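Lmo2812 protein (Listeria monocytogenes EGD-e, PDB 5ZQA) probably acts as a serine-type D-Ala-D-Ala carboxypeptidase, a penicillin-binding protein that removes the terminal D-alanine from peptidoglycan stem peptides. Local coordinates at residues L31-N36 with E266-V271; Y41-G46 with G245-S250; Q220-L225 with G239-G244. All blocks are in the same frame, centred on the assembly; numbering follows the deposited sequence.

Contact 1: L31-N36 with E266-V271; sequences LYLSAN and EKLMEV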
loop_
_atom_site.group_PDB
_atom_site.type_symbol
_atom_site.label_atom_id
_atom_site.label_comp_id
_atom_site.label_asym_id
_atom_site.label_seq_id
_atom_site.Cartn_x
_atom_site.Cartn_y
_atom_site.Cartn_z
ATOM N N LEU A 31 -20.598 -5.288 12.500
ATOM C CA LEU A 31 -20.136 -3.933 12.231
ATOM C C LEU A 31 -20.941 -3.281 11.125
ATOM O O LEU A 31 -21.443 -3.948 10.218
ATOM C CB LEU A 31 -18.652 -3.917 11.845
ATOM C CG LEU A 31 -17.670 -4.554 12.829
ATOM C CD1 LEU A 31 -16.268 -4.526 12.240
ATOM C CD2 LEU A 31 -17.688 -3.863 14.195
ATOM N N TYR A 32 -21.046 -1.963 11.199
ATOM C CA TYR A 32 -21.674 -1.205 10.131
ATOM C C TYR A 32 -20.662 -0.239 9.552
ATOM O O TYR A 32 -20.413 0.832 10.102
ATOM C CB TYR A 32 -22.922 -0.500 10.647
ATOM C CG TYR A 32 -23.986 -1.516 10.982
ATOM C CD1 TYR A 32 -24.669 -2.180 9.971
ATOM C CD2 TYR A 32 -24.268 -1.852 12.299
ATOM C CE1 TYR A 32 -25.629 -3.132 10.261
ATOM C CE2 TYR A 32 -25.228 -2.812 12.599
ATOM C CZ TYR A 32 -25.898 -3.442 11.571
ATOM O OH TYR A 32 -26.855 -4.392 11.851
ATOM N N LEU A 33 -20.060 -0.664 8.447
ATOM C CA LEU A 33 -18.945 0.049 7.838
ATOM C C LEU A 33 -19.376 0.708 6.551
ATOM O O LEU A 33 -20.335 0.265 5.917
ATOM C CB LEU A 33 -17.784 -0.909 7.542
ATOM C CG LEU A 33 -17.324 -1.799 8.702
ATOM C CD1 LEU A 33 -16.218 -2.740 8.257
ATOM C CD2 LEU A 33 -16.854 -0.954 9.873
ATOM N N SER A 34 -18.654 1.748 6.146
ATOM C CA SER A 34 -18.873 2.348 4.835
ATOM C C SER A 34 -18.315 1.451 3.746
ATOM O O SER A 34 -18.906 1.302 2.677
ATOM C CB SER A 34 -18.224 3.728 4.747
ATOM O OG SER A 34 -18.358 4.233 3.428
ATOM N N ALA A 35 -17.164 0.861 4.037
ATOM C CA ALA A 35 -16.471 -0.009 3.096
ATOM C C ALA A 35 -17.376 -1.081 2.522
ATOM O O ALA A 35 -18.158 -1.691 3.247
ATOM C CB ALA A 35 -15.289 -0.665 3.781
ATOM N N ASN A 36 -17.250 -1.332 1.226
ATOM C CA ASN A 36 -17.993 -2.426 0.618
ATOM C C ASN A 36 -17.315 -3.781 0.803
ATOM O O ASN A 36 -17.978 -4.815 0.744
ATOM C CB ASN A 36 -18.236 -2.112 -0.853
ATOM C CG ASN A 36 -19.314 -1.051 -1.024
ATOM O OD1 ASN A 36 -20.384 -1.154 -0.419
ATOM N ND2 ASN A 36 -19.029 -0.016 -1.808
ATOM N N GLU A 266 -11.009 2.357 12.495
ATOM C CA GLU A 266 -11.117 2.423 13.958
ATOM C C GLU A 266 -11.952 1.263 14.502
ATOM O O GLU A 266 -11.573 0.628 15.485
ATOM C CB GLU A 266 -11.729 3.750 14.412
ATOM C CG GLU A 266 -10.823 4.955 14.254
ATOM C CD GLU A 266 -11.485 6.226 14.769
ATOM O OE1 GLU A 266 -11.640 6.364 16.001
ATOM O OE2 GLU A 266 -11.873 7.076 13.941
ATOM N N LYS A 267 -13.082 0.996 13.856
ATOM C CA LYS A 267 -13.963 -0.091 14.268
ATOM C C LYS A 267 -13.278 -1.449 14.127
ATOM O O LYS A 267 -13.412 -2.316 14.989
ATOM C CB LYS A 267 -15.247 -0.057 13.451
ATOM C CG LYS A 267 -16.157 1.103 13.813
ATOM C CD LYS A 267 -17.337 1.125 12.877
ATOM C CE LYS A 267 -18.300 2.257 13.203
ATOM N NZ LYS A 267 -19.259 2.401 12.073
ATOM N N LEU A 268 -12.523 -1.624 13.043
ATOM C CA LEU A 268 -11.839 -2.893 12.807
ATOM C C LEU A 268 -10.706 -3.111 13.805
ATOM O O LEU A 268 -10.486 -4.241 14.270
ATOM C CB LEU A 268 -11.298 -2.958 11.370
ATOM C CG LEU A 268 -12.374 -3.055 10.282
ATOM C CD1 LEU A 268 -11.765 -2.776 8.920
ATOM C CD2 LEU A 268 -13.026 -4.436 10.289
ATOM N N MET A 269 -9.996 -2.039 14.152
ATOM C CA MET A 269 -8.908 -2.151 15.116
ATOM C C MET A 269 -9.460 -2.499 16.502
ATOM O O MET A 269 -8.842 -3.275 17.238
ATOM C CB MET A 269 -8.080 -0.856 15.144
ATOM C CG MET A 269 -7.153 -0.697 13.928
ATOM S SD MET A 269 -6.000 -2.093 13.818
ATOM C CE MET A 269 -5.139 -1.765 12.273
ATOM N N GLU A 270 -10.633 -1.961 16.837
ATOM C CA GLU A 270 -11.308 -2.309 18.095
ATOM C C GLU A 270 -11.619 -3.809 18.153
ATOM O O GLU A 270 -11.390 -4.466 19.171
ATOM C CB GLU A 270 -12.597 -1.494 18.270
ATOM C CG GLU A 270 -13.348 -1.802 19.562
ATOM C CD GLU A 270 -14.305 -0.692 19.970
ATOM O OE1 GLU A 270 -13.930 0.495 19.856
ATOM O OE2 GLU A 270 -15.430 -1.011 20.412
ATOM N N VAL A 271 -12.135 -4.348 17.056
ATOM C CA VAL A 271 -12.381 -5.786 16.949
ATOM C C VAL A 271 -11.076 -6.565 17.023
ATOM O O VAL A 271 -10.980 -7.593 17.713
ATOM C CB VAL A 271 -13.111 -6.122 15.625
ATOM C CG1 VAL A 271 -13.170 -7.633 15.396
ATOM C CG2 VAL A 271 -14.505 -5.535 15.660
#

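Contact 2: Y41-G46 with G245-S250; sequences YSVENG and GKRVIS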
loop_
_atom_site.group_PDB
_atom_site.type_symbol
_atom_site.label_atom_id
_atom_site.label_comp_id
_atom_site.label_asym_id
_atom_site.label_seq_id
_atom_site.Cartn_x
_atom_site.Cartn_y
_atom_site.Cartn_z
ATOM N N TYR A 41 -7.433 -9.128 10.435
ATOM C CA TYR A 41 -6.811 -10.433 10.650
ATOM C C TYR A 41 -5.713 -10.373 11.701
ATOM O O TYR A 41 -5.000 -9.380 11.817
ATOM C CB TYR A 41 -6.193 -10.974 9.351
ATOM C CG TYR A 41 -7.135 -11.102 8.171
ATOM C CD1 TYR A 41 -7.334 -10.035 7.310
ATOM C CD2 TYR A 41 -7.813 -12.291 7.909
ATOM C CE1 TYR A 41 -8.172 -10.129 6.229
ATOM C CE2 TYR A 41 -8.674 -12.394 6.831
ATOM C CZ TYR A 41 -8.850 -11.310 5.988
ATOM O OH TYR A 41 -9.707 -11.409 4.913
ATOM N N SER A 42 -5.550 -11.467 12.434
ATOM C CA SER A 42 -4.393 -11.649 13.298
ATOM C C SER A 42 -3.191 -12.173 12.508
ATOM O O SER A 42 -3.272 -13.210 11.848
ATOM C CB SER A 42 -4.728 -12.619 14.432
ATOM O OG SER A 42 -3.565 -12.883 15.191
ATOM N N VAL A 43 -2.080 -11.455 12.570
ATOM C CA VAL A 43 -0.872 -11.850 11.856
ATOM C C VAL A 43 -0.290 -13.163 12.381
ATOM O O VAL A 43 0.216 -13.979 11.608
ATOM C CB VAL A 43 0.193 -10.735 11.947
ATOM C CG1 VAL A 43 1.569 -11.246 11.551
ATOM C CG2 VAL A 43 -0.220 -9.549 11.081
ATOM N N GLU A 44 -0.380 -13.379 13.690
ATOM C CA GLU A 44 0.329 -14.499 14.303
ATOM C C GLU A 44 -0.158 -15.865 13.798
ATOM O O GLU A 44 0.650 -16.755 13.507
ATOM C CB GLU A 44 0.208 -14.416 15.825
ATOM C CG GLU A 44 1.059 -13.297 16.457
ATOM C CD GLU A 44 0.602 -11.889 16.079
ATOM O OE1 GLU A 44 -0.629 -11.653 15.967
ATOM O OE2 GLU A 44 1.483 -11.015 15.884
ATOM N N ASN A 45 -1.468 -16.027 13.668
ATOM C CA ASN A 45 -2.005 -17.312 13.231
ATOM C C ASN A 45 -2.918 -17.234 12.013
ATOM O O ASN A 45 -3.492 -18.242 11.601
ATOM C CB ASN A 45 -2.754 -17.986 14.385
ATOM C CG ASN A 45 -4.010 -17.235 14.785
ATOM O OD1 ASN A 45 -4.202 -16.076 14.407
ATOM N ND2 ASN A 45 -4.868 -17.884 15.567
ATOM N N GLY A 46 -3.062 -16.039 11.440
ATOM C CA GLY A 46 -3.899 -15.854 10.267
ATOM C C GLY A 46 -5.401 -15.795 10.510
ATOM O O GLY A 46 -6.176 -15.751 9.552
ATOM N N GLY A 245 2.597 -7.566 21.696
ATOM C CA GLY A 245 3.192 -8.600 20.863
ATOM C C GLY A 245 2.284 -9.184 19.790
ATOM O O GLY A 245 2.706 -10.057 19.029
ATOM N N LYS A 246 1.045 -8.705 19.726
ATOM C CA LYS A 246 0.077 -9.182 18.752
ATOM C C LYS A 246 -0.120 -8.122 17.681
ATOM O O LYS A 246 -0.474 -6.994 17.995
ATOM C CB LYS A 246 -1.263 -9.512 19.422
ATOM C CG LYS A 246 -2.437 -9.642 18.447
ATOM C CD LYS A 246 -3.745 -9.881 19.180
ATOM C CE LYS A 246 -4.925 -9.845 18.222
ATOM N NZ LYS A 246 -6.215 -10.070 18.929
ATOM N N ARG A 247 0.110 -8.491 16.424
ATOM C CA ARG A 247 -0.105 -7.562 15.323
ATOM C C ARG A 247 -1.358 -7.929 14.544
ATOM O O ARG A 247 -1.639 -9.111 14.318
ATOM C CB ARG A 247 1.114 -7.536 14.390
ATOM C CG ARG A 247 0.910 -6.624 13.167
ATOM C CD ARG A 247 2.191 -6.414 12.340
ATOM N NE ARG A 247 3.204 -5.672 13.093
ATOM C CZ ARG A 247 3.222 -4.346 13.229
ATOM N NH1 ARG A 247 2.285 -3.600 12.662
ATOM N NH2 ARG A 247 4.185 -3.762 13.946
ATOM N N VAL A 248 -2.121 -6.912 14.149
ATOM C CA VAL A 248 -3.276 -7.151 13.294
ATOM C C VAL A 248 -3.121 -6.320 12.033
ATOM O O VAL A 248 -2.377 -5.328 12.011
ATOM C CB VAL A 248 -4.616 -6.821 13.988
ATOM C CG1 VAL A 248 -4.774 -7.663 15.268
ATOM C CG2 VAL A 248 -4.726 -5.335 14.294
ATOM N N ILE A 249 -3.780 -6.769 10.970
ATOM C CA ILE A 249 -3.823 -6.034 9.719
ATOM C C ILE A 249 -5.280 -5.858 9.328
ATOM O O ILE A 249 -6.042 -6.827 9.279
ATOM C CB ILE A 249 -3.054 -6.756 8.612
ATOM C CG1 ILE A 249 -1.561 -6.783 8.956
ATOM C CG2 ILE A 249 -3.270 -6.050 7.269
ATOM C CD1 ILE A 249 -0.731 -7.597 7.973
ATOM N N SER A 250 -5.676 -4.611 9.090
ATOM C CA SER A 250 -7.043 -4.313 8.672
ATOM C C SER A 250 -7.070 -3.914 7.207
ATOM O O SER A 250 -6.142 -3.277 6.717
ATOM C CB SER A 250 -7.634 -3.197 9.537
ATOM O OG SER A 250 -6.899 -1.989 9.371
#

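Contact 3: Q220-L225 with G239-G244; sequences QGLDGL and GTAERG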
loop_
_atom_site.group_PDB
_atom_site.type_symbol
_atom_site.label_atom_id
_atom_site.label_comp_id
_atom_site.label_asym_id
_atom_site.label_seq_id
_atom_site.Cartn_x
_atom_site.Cartn_y
_atom_site.Cartn_z
ATOM N N GLN A 220 -3.426 3.965 19.057
ATOM C CA GLN A 220 -2.207 3.504 19.698
ATOM C C GLN A 220 -1.703 2.254 18.994
ATOM O O GLN A 220 -2.482 1.363 18.657
ATOM C CB GLN A 220 -2.439 3.235 21.191
ATOM C CG GLN A 220 -1.162 2.985 21.962
ATOM C CD GLN A 220 -0.680 1.557 21.858
ATOM O OE1 GLN A 220 -1.483 0.623 21.791
ATOM N NE2 GLN A 220 0.636 1.376 21.844
ATOM N N GLY A 221 -0.399 2.222 18.737
ATOM C CA GLY A 221 0.222 1.059 18.134
ATOM C C GLY A 221 0.149 1.021 16.614
ATOM O O GLY A 221 0.776 0.166 15.996
ATOM N N LEU A 222 -0.612 1.928 16.007
ATOM C CA LEU A 222 -0.767 1.908 14.551
ATOM C C LEU A 222 0.484 2.443 13.866
ATOM O O LEU A 222 0.928 3.555 14.166
ATOM C CB LEU A 222 -1.996 2.717 14.119
ATOM C CG LEU A 222 -2.272 2.612 12.614
ATOM C CD1 LEU A 222 -3.459 1.724 12.349
ATOM C CD2 LEU A 222 -2.457 3.967 11.964
ATOM N N ASP A 223 1.051 1.664 12.947
ATOM C CA ASP A 223 2.308 2.064 12.312
ATOM C C ASP A 223 2.317 1.871 10.791
ATOM O O ASP A 223 3.372 1.942 10.155
ATOM C CB ASP A 223 3.503 1.329 12.948
ATOM C CG ASP A 223 3.299 -0.177 13.093
ATOM O OD1 ASP A 223 2.362 -0.740 12.490
ATOM O OD2 ASP A 223 4.097 -0.805 13.836
ATOM N N GLY A 224 1.138 1.682 10.206
ATOM C CA GLY A 224 1.031 1.537 8.760
ATOM C C GLY A 224 -0.431 1.403 8.364
ATOM O O GLY A 224 -1.305 1.464 9.234
ATOM N N LEU A 225 -0.719 1.163 7.084
ATOM C CA LEU A 225 0.273 0.818 6.082
ATOM C C LEU A 225 0.155 1.621 4.772
ATOM O O LEU A 225 1.147 2.124 4.264
ATOM C CB LEU A 225 0.165 -0.679 5.774
ATOM C CG LEU A 225 1.310 -1.387 5.059
ATOM C CD1 LEU A 225 2.618 -1.239 5.831
ATOM C CD2 LEU A 225 0.963 -2.860 4.895
ATOM N N GLY A 239 -4.498 -0.964 7.159
ATOM C CA GLY A 239 -3.926 -0.548 8.425
ATOM C C GLY A 239 -3.183 -1.683 9.102
ATOM O O GLY A 239 -3.484 -2.843 8.869
ATOM N N THR A 240 -2.214 -1.345 9.946
ATOM C CA THR A 240 -1.602 -2.355 10.796
ATOM C C THR A 240 -1.195 -1.715 12.116
ATOM O O THR A 240 -0.817 -0.533 12.168
ATOM C CB THR A 240 -0.408 -3.056 10.103
ATOM O OG1 THR A 240 0.027 -4.156 10.918
ATOM C CG2 THR A 240 0.753 -2.104 9.846
ATOM N N ALA A 241 -1.330 -2.496 13.180
ATOM C CA ALA A 241 -1.019 -2.055 14.537
ATOM C C ALA A 241 -0.546 -3.250 15.336
ATOM O O ALA A 241 -0.999 -4.366 15.098
ATOM C CB ALA A 241 -2.244 -1.441 15.197
ATOM N N GLU A 242 0.348 -3.014 16.290
ATOM C CA GLU A 242 0.795 -4.068 17.201
ATOM C C GLU A 242 0.616 -3.609 18.645
ATOM O O GLU A 242 0.964 -2.470 18.988
ATOM C CB GLU A 242 2.261 -4.434 16.943
ATOM C CG GLU A 242 2.762 -5.577 17.814
ATOM C CD GLU A 242 4.235 -5.884 17.596
ATOM O OE1 GLU A 242 5.014 -4.940 17.336
ATOM O OE2 GLU A 242 4.611 -7.073 17.686
ATOM N N ARG A 243 0.036 -4.488 19.460
ATOM C CA ARG A 243 -0.111 -4.271 20.902
ATOM C C ARG A 243 0.144 -5.569 21.637
ATOM O O ARG A 243 -0.417 -6.595 21.278
ATOM C CB ARG A 243 -1.507 -3.778 21.256
ATOM C CG ARG A 243 -1.894 -2.467 20.615
ATOM C CD ARG A 243 -3.325 -2.107 20.954
ATOM N NE ARG A 243 -3.728 -0.910 20.232
ATOM C CZ ARG A 243 -4.981 -0.501 20.092
ATOM N NH1 ARG A 243 -5.978 -1.190 20.639
ATOM N NH2 ARG A 243 -5.238 0.599 19.406
ATOM N N GLY A 244 0.961 -5.514 22.683
ATOM C CA GLY A 244 1.222 -6.695 23.492
ATOM C C GLY A 244 1.789 -7.865 22.709
ATOM O O GLY A 244 1.484 -9.019 23.002
HETATM O O HOH W 1 2.021 -1.058 21.038
#

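Contact 1: L31-N36 with E266-V271
Leu-31, Leu-33, Lys-267 and Leu-268 all set CG anti to their own carbonyl carbon (chi1 -56° in Leu-31), and with this choice the two leucines of 31-36 send their methyl branches to the helical segment 266-271. Lys-267 then runs fully extended beyond CG, which carries its ammonium group back across to the loop backbone.

The apolar part of the contact is made by methyl groups. Both methyls of Leu-31 meet CG2 of Val-271, Leu-31 CD2 at 3.9 Å and Leu-31 CD1 at 4.0 Å. CD1 of Leu-31 also lies 3.8 Å from CD2 of Leu-268, so Leu-31 reaches two residues three positions apart, nearly one helical turn. Leu-33, by contrast, gives each methyl its own partner: CD1 approaches the same Leu-268 CD2 at 4.1 Å, whereas CD2 lies against the aliphatic chain of Lys-267, 3.7 Å from its CD. Leu-33 and Lys-267 run past one another in opposite directions, an alongside contact between a branched and a straight chain.

One polar bond crosses here. Lys-267 NZ donates to Tyr-32 O over 2.8 Å, with a C=O...N angle of 154° and the donor tilted 25° from the carbonyl plane. The lysine thus uses its methylenes for packing and its ammonium group to hold a loop carbonyl.

The loop is tied to helix 258-272 a second time, because Asp-264 accepts from the backbone N atoms of Ser-34 and Ala-35 through its two carboxylate oxygens. This surface contact seats the loop preceding strand 37-42 on that helix, near the edge of the antiparallel sheet: Leu-31, Leu-33 and Leu-268 all touch Tyr-50 of strand 48-52, and Leu-268 and Val-271 also rest on Val-40 of strand 37-42.

Contact 2: Y41-G46 with G245-S250
Tyr-41 and Ile-249 form a hydrogen-bonded antiparallel pair in the five-stranded sheet of this penicillin-binding protein, where strand 37-42 lies beside strand 246-255. Ser-42 and Val-248 make the adjoining non-hydrogen-bonded pair, their CA atoms 4.6 Å apart.

Backbone hydrogen bonds set the register. Tyr-41 N donates to Ile-249 O at 2.9 Å, and Ile-249 N returns the bond to Tyr-41 O at 3.0 Å. Beyond the end of the strand the ladder gains one more rung, Val-43 N to Arg-247 O, also 3.0 Å. A CA-H...O contact from Val-248 shares the Tyr-41 carbonyl.

Apolar contact centres on one methyl group. CG2 of Val-43 sits 3.7 Å from Ile-249 CD1 and also meets CG of Arg-247, thereby spanning two residues of the facing strand. On the face bearing Tyr-41 and Ile-249, helix 175-188 packs through Phe-179, whose ring stacks with that of Tyr-41; the tyrosine hydroxyl bonds to Glu-51 and Thr-175.

Charged groups mostly find their partners elsewhere: Lys-246 NZ bonds to Gly-272 O, and Arg-247 NH1 makes a salt bridge to Asp-223 and a hydrogen bond to Thr-240 OG1.

A side chain takes over where the backbone ladder stops. Glu-44 bends at chi2 (66°), curling its carboxylate toward 245-250, and OE2 accepts from Arg-247 N at 2.9 Å. This bond is nearly straight (N-H...O 166°) and arrives on the syn side of OE2, with the donor 25° out of the carboxylate plane.

Contact 3: Q220-L225 with G239-G244
Gln-220 O lies at the edge of the Arg-243 guanidinium, exactly in its plane, and is gripped side-on by two nitrogens. NE and NH2 of Arg-243 are each 3.0 Å from this oxygen, but they approach it differently: NH2 comes in the carbonyl plane on a lone pair, while NE stands above that plane, 48° out of it. The amide of Gln-220 is turned 37° from the guanidinium and crosses it obliquely, with OE1 3.3 Å from Arg-243 CG. At the other corner of this amide, NE2 donates to a water that passes a hydrogen bond on to Glu-242 O, so the side chain also reaches the facing backbone through solvent.

Further along, the segments pair as antiparallel strands of a beta hairpin interrupted by a classic beta bulge, in which Asp-223 and Gly-224 both face Thr-240. The evidence is in the bonds: Asp-223 N donates to Thr-240 O at 3.0 Å, and Thr-240 N donates to Gly-224 O at the same length. Gly-221 O accepts from Glu-242 N at 3.2 Å.

Asp-223 holds CG between its backbone N and carbonyl carbon (chi1 48°), which folds OD1 back to 3.4 Å from Thr-240 CG2. That carboxylate oxygen also lies near Thr-240 O, another acceptor, a repulsion probably offset by the positive charge of Arg-247, the partner of OD1.

Leu-222 and Ala-241 project from one face of the sheet onto Met-269 of helix 258-272. Thr-240 points to the other face, toward Ile-186 of helix 175-188 and Leu-193 of helix 192-196. Strand 222-230 is one of the two outermost strands of the sheet within the chain and continues from Leu-225 directly into Lys-226, predicted to bind substrate.

Contact 1 is the surface one, a loop laid on helix 258-272 by leucine and valine methyls, with a single hydrogen bond, lysine to carbonyl, between its two segments. Contacts 2 and 3 are partly buried and belong to one sheet, where backbone ladders dominate: contact 2 joins strands 37-42 and 246-255, contact 3 strands 222-230 and 236-243. Strands 236-243 and 246-255 are themselves neighbours, with Ser-250 N 2.8 Å from Gly-239 O, and CG of Arg-247 packs on Ala-241 O between the two contacts. Met-269, on the helix of contact 1, packs against Val-248 and Ser-250 of contact 2 and Leu-222 of contact 3, bringing all three together.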